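PDB 4K7J: GDSL-like Lipase/Acylhydrolase family protein from Neisseria meningitidis, which probably removes O-acetyl groups from peptidoglycan as an esterase of the SGNH hydrolase family. Local coordinates for residues D67-S72 with E362-S367. Sequence-based numbering, arbitrary orientation.
Sequences DFFTDS and EMLADS
The Phe69 ring meets Leu364 at its edge: methyl CD2 lies near the ring plane, 3.8 Å from Phe69 CZ, and is just as close to the neighbouring CE1, so the methyl straddles one bond of the rim instead of resting on a face. The two side chains cross at about a right angle. With chi1 at -176°, Phe69 CG is placed anti to the backbone N, which carries the ring toward helix 354-373. Trp326 also meets this ring, the planes inclined by about 40°. Both Phe69 and Leu364 touch Ile285 of strand 281-286, which places the apolar pair between two helices, 68-81 and 354-373, and the mixed sheet of the alpha/beta SGNH hydrolase domain; the contact is structural packing. The nearest CA atoms across the two segments are those of Ser72 and Glu362, 6.6 Å apart. Here Ser72 OG lies 3.6 Å from Glu362 CG, a van der Waals contact, and no direct hydrogen bond joins the segments. A water supplies the polar link: it donates to the carboxylate oxygen Glu362 OE2 at 2.8 Å and is hydrogen-bonded to Ser72 OG at the same distance. The hydroxyl has a second partner in Arg358 O, one turn before Glu362 on helix 354-373, so two bonds restrain its rotation. Glu362 leaves CB with CG anti to the carbonyl carbon (chi1 -74°) and runs extended beyond CG, which brings its carboxylate to that water. Farther along the same helix, Asp366 forms a salt bridge with Arg76 of helix 68-81.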
ATOM      1  N   ASP A  67       2.491  -8.726  -0.139  1.00 15.92           N
ATOM      2  CA  ASP A  67       1.292  -8.767   0.705  1.00 16.40           C
ATOM      3  C   ASP A  67       1.438  -9.596   1.985  1.00 15.77           C
ATOM      4  O   ASP A  67       0.485  -9.712   2.729  1.00 17.20           O
ATOM      5  CB  ASP A  67       0.032  -9.198  -0.083  1.00 15.97           C
ATOM      6  CG  ASP A  67      -1.245  -8.545   0.450  1.00 20.75           C
ATOM      7  OD1 ASP A  67      -1.147  -7.465   1.086  1.00 14.65           O
ATOM      8  OD2 ASP A  67      -2.346  -9.101   0.232  1.00 21.20           O
ATOM      9  N   PHE A  68       2.612 -10.165   2.266  1.00 14.56           N
ATOM     10  CA  PHE A  68       2.758 -10.913   3.529  1.00 21.39           C
ATOM     11  C   PHE A  68       2.756  -9.999   4.762  1.00 18.17           C
ATOM     12  O   PHE A  68       2.248 -10.365   5.821  1.00 19.53           O
ATOM     13  CB  PHE A  68       3.997 -11.817   3.515  1.00 18.50           C
ATOM     14  CG  PHE A  68       3.849 -13.019   2.630  1.00 20.13           C
ATOM     15  CD1 PHE A  68       3.027 -14.074   3.005  1.00 22.71           C
ATOM     16  CD2 PHE A  68       4.512 -13.092   1.421  1.00 21.88           C
ATOM     17  CE1 PHE A  68       2.883 -15.190   2.187  1.00 23.93           C
ATOM     18  CE2 PHE A  68       4.363 -14.199   0.594  1.00 26.47           C
ATOM     19  CZ  PHE A  68       3.556 -15.249   0.981  1.00 20.82           C
ATOM     20  N   PHE A  69       3.304  -8.802   4.610  1.00 17.64           N
ATOM     21  CA  PHE A  69       3.350  -7.827   5.700  1.00 17.13           C
ATOM     22  C   PHE A  69       1.982  -7.186   5.843  1.00 16.45           C
ATOM     23  O   PHE A  69       1.382  -7.193   6.918  1.00 17.60           O
ATOM     24  CB  PHE A  69       4.416  -6.762   5.392  1.00 15.94           C
ATOM     25  CG  PHE A  69       4.625  -5.744   6.486  1.00 17.46           C
ATOM     26  CD1 PHE A  69       3.805  -4.632   6.589  1.00 15.60           C
ATOM     27  CD2 PHE A  69       5.678  -5.870   7.378  1.00 18.65           C
ATOM     28  CE1 PHE A  69       4.022  -3.679   7.576  1.00 19.52           C
ATOM     29  CE2 PHE A  69       5.891  -4.923   8.370  1.00 15.49           C
ATOM     30  CZ  PHE A  69       5.069  -3.833   8.467  1.00 18.24           C
ATOM     31  N   THR A  70       1.473  -6.638   4.749  1.00 14.88           N
ATOM     32  CA  THR A  70       0.188  -5.933   4.799  1.00 13.14           C
ATOM     33  C   THR A  70      -1.010  -6.847   5.121  1.00 16.23           C
ATOM     34  O   THR A  70      -1.979  -6.410   5.729  1.00 21.05           O
ATOM     35  CB  THR A  70      -0.051  -5.155   3.499  1.00 18.79           C
ATOM     36  OG1 THR A  70       0.387  -5.951   2.397  1.00 15.49           O
ATOM     37  CG2 THR A  70       0.764  -3.862   3.505  1.00 15.41           C
ATOM     38  N   ASP A  71      -0.945  -8.120   4.745  1.00 16.23           N
ATOM     39  CA  ASP A  71      -2.062  -9.006   5.040  1.00 18.28           C
ATOM     40  C   ASP A  71      -2.090  -9.378   6.515  1.00 21.97           C
ATOM     41  O   ASP A  71      -3.157  -9.624   7.081  1.00 23.52           O
ATOM     42  CB  ASP A  71      -2.032 -10.271   4.186  1.00 22.41           C
ATOM     43  CG  ASP A  71      -3.267 -11.129   4.389  1.00 30.99           C
ATOM     44  OD1 ASP A  71      -4.397 -10.611   4.206  1.00 22.07           O
ATOM     45  OD2 ASP A  71      -3.109 -12.308   4.760  1.00 21.64           O
ATOM     46  N   SER A  72      -0.920  -9.406   7.144  1.00 18.57           N
ATOM     47  CA  SER A  72      -0.858  -9.711   8.571  1.00 20.59           C
ATOM     48  C   SER A  72      -1.430  -8.525   9.340  1.00 22.54           C
ATOM     49  O   SER A  72      -2.232  -8.692  10.258  1.00 20.13           O
ATOM     50  CB  SER A  72       0.574 -10.025   9.003  1.00 20.75           C
ATOM     51  OG  SER A  72       0.698  -9.957  10.414  1.00 23.62           O
ATOM     52  N   GLU A 362       2.906  -7.809  12.888  1.00 18.48           N
ATOM     53  CA  GLU A 362       2.228  -7.971  14.173  1.00 16.93           C
ATOM     54  C   GLU A 362       2.796  -6.984  15.192  1.00 19.79           C
ATOM     55  O   GLU A 362       2.068  -6.439  16.022  1.00 28.72           O
ATOM     56  CB  GLU A 362       2.329  -9.420  14.673  1.00 24.00           C
ATOM     57  CG  GLU A 362       1.434 -10.406  13.913  1.00 18.90           C
ATOM     58  CD  GLU A 362       1.515 -11.828  14.450  1.00 27.82           C
ATOM     59  OE1 GLU A 362       2.150 -12.039  15.502  1.00 31.35           O
ATOM     60  OE2 GLU A 362       0.941 -12.741  13.820  1.00 27.86           O
ATOM     61  N   MET A 363       4.094  -6.721  15.101  1.00 22.35           N
ATOM     62  CA  MET A 363       4.715  -5.713  15.956  1.00 25.53           C
ATOM     63  C   MET A 363       4.205  -4.308  15.628  1.00 26.83           C
ATOM     64  O   MET A 363       3.934  -3.516  16.541  1.00 23.86           O
ATOM     65  CB  MET A 363       6.240  -5.777  15.866  1.00 22.97           C
ATOM     66  CG  MET A 363       6.821  -7.054  16.449  1.00 24.44           C
ATOM     67  SD  MET A 363       8.613  -6.986  16.643  1.00 34.94           S
ATOM     68  CE  MET A 363       9.213  -7.609  15.099  1.00 22.08           C
ATOM     69  N   LEU A 364       4.061  -4.007  14.336  1.00 19.81           N
ATOM     70  CA  LEU A 364       3.500  -2.724  13.923  1.00 24.43           C
ATOM     71  C   LEU A 364       2.068  -2.587  14.402  1.00 21.12           C
ATOM     72  O   LEU A 364       1.659  -1.523  14.879  1.00 22.55           O
ATOM     73  CB  LEU A 364       3.553  -2.559  12.400  1.00 20.17           C
ATOM     74  CG  LEU A 364       2.876  -1.305  11.843  1.00 18.64           C
ATOM     75  CD1 LEU A 364       3.424  -0.044  12.530  1.00 17.42           C
ATOM     76  CD2 LEU A 364       3.051  -1.239  10.318  1.00 15.95           C
ATOM     77  N   ALA A 365       1.298  -3.663  14.266  1.00 21.25           N
ATOM     78  CA  ALA A 365      -0.097  -3.651  14.696  1.00 20.53           C
ATOM     79  C   ALA A 365      -0.162  -3.403  16.203  1.00 24.30           C
ATOM     80  O   ALA A 365      -0.982  -2.592  16.681  1.00 26.93           O
ATOM     81  CB  ALA A 365      -0.765  -4.957  14.336  1.00 23.19           C
ATOM     82  N   ASP A 366       0.719  -4.089  16.933  1.00 20.04           N
ATOM     83  CA  ASP A 366       0.918  -3.857  18.369  1.00 27.79           C
ATOM     84  C   ASP A 366       1.133  -2.380  18.661  1.00 28.10           C
ATOM     85  O   ASP A 366       0.441  -1.802  19.496  1.00 23.89           O
ATOM     86  CB  ASP A 366       2.151  -4.605  18.883  1.00 27.75           C
ATOM     87  CG  ASP A 366       1.924  -6.095  19.032  1.00 31.30           C
ATOM     88  OD1 ASP A 366       0.756  -6.510  19.108  1.00 26.04           O
ATOM     89  OD2 ASP A 366       2.925  -6.844  19.083  1.00 32.43           O
ATOM     90  N   SER A 367       2.109  -1.788  17.973  1.00 20.42           N
ATOM     91  CA  SER A 367       2.451  -0.381  18.157  1.00 27.10           C
ATOM     92  C   SER A 367       1.263   0.566  17.913  1.00 24.10           C
ATOM     93  O   SER A 367       1.081   1.550  18.635  1.00 26.63           O
ATOM     94  CB  SER A 367       3.637   0.005  17.259  1.00 25.54           C
ATOM     95  OG  SER A 367       4.773  -0.832  17.491  1.00 27.29           O
TER
HETATM   96  O   HOH W   1      -0.783 -11.848  11.833  1.00 31.18           O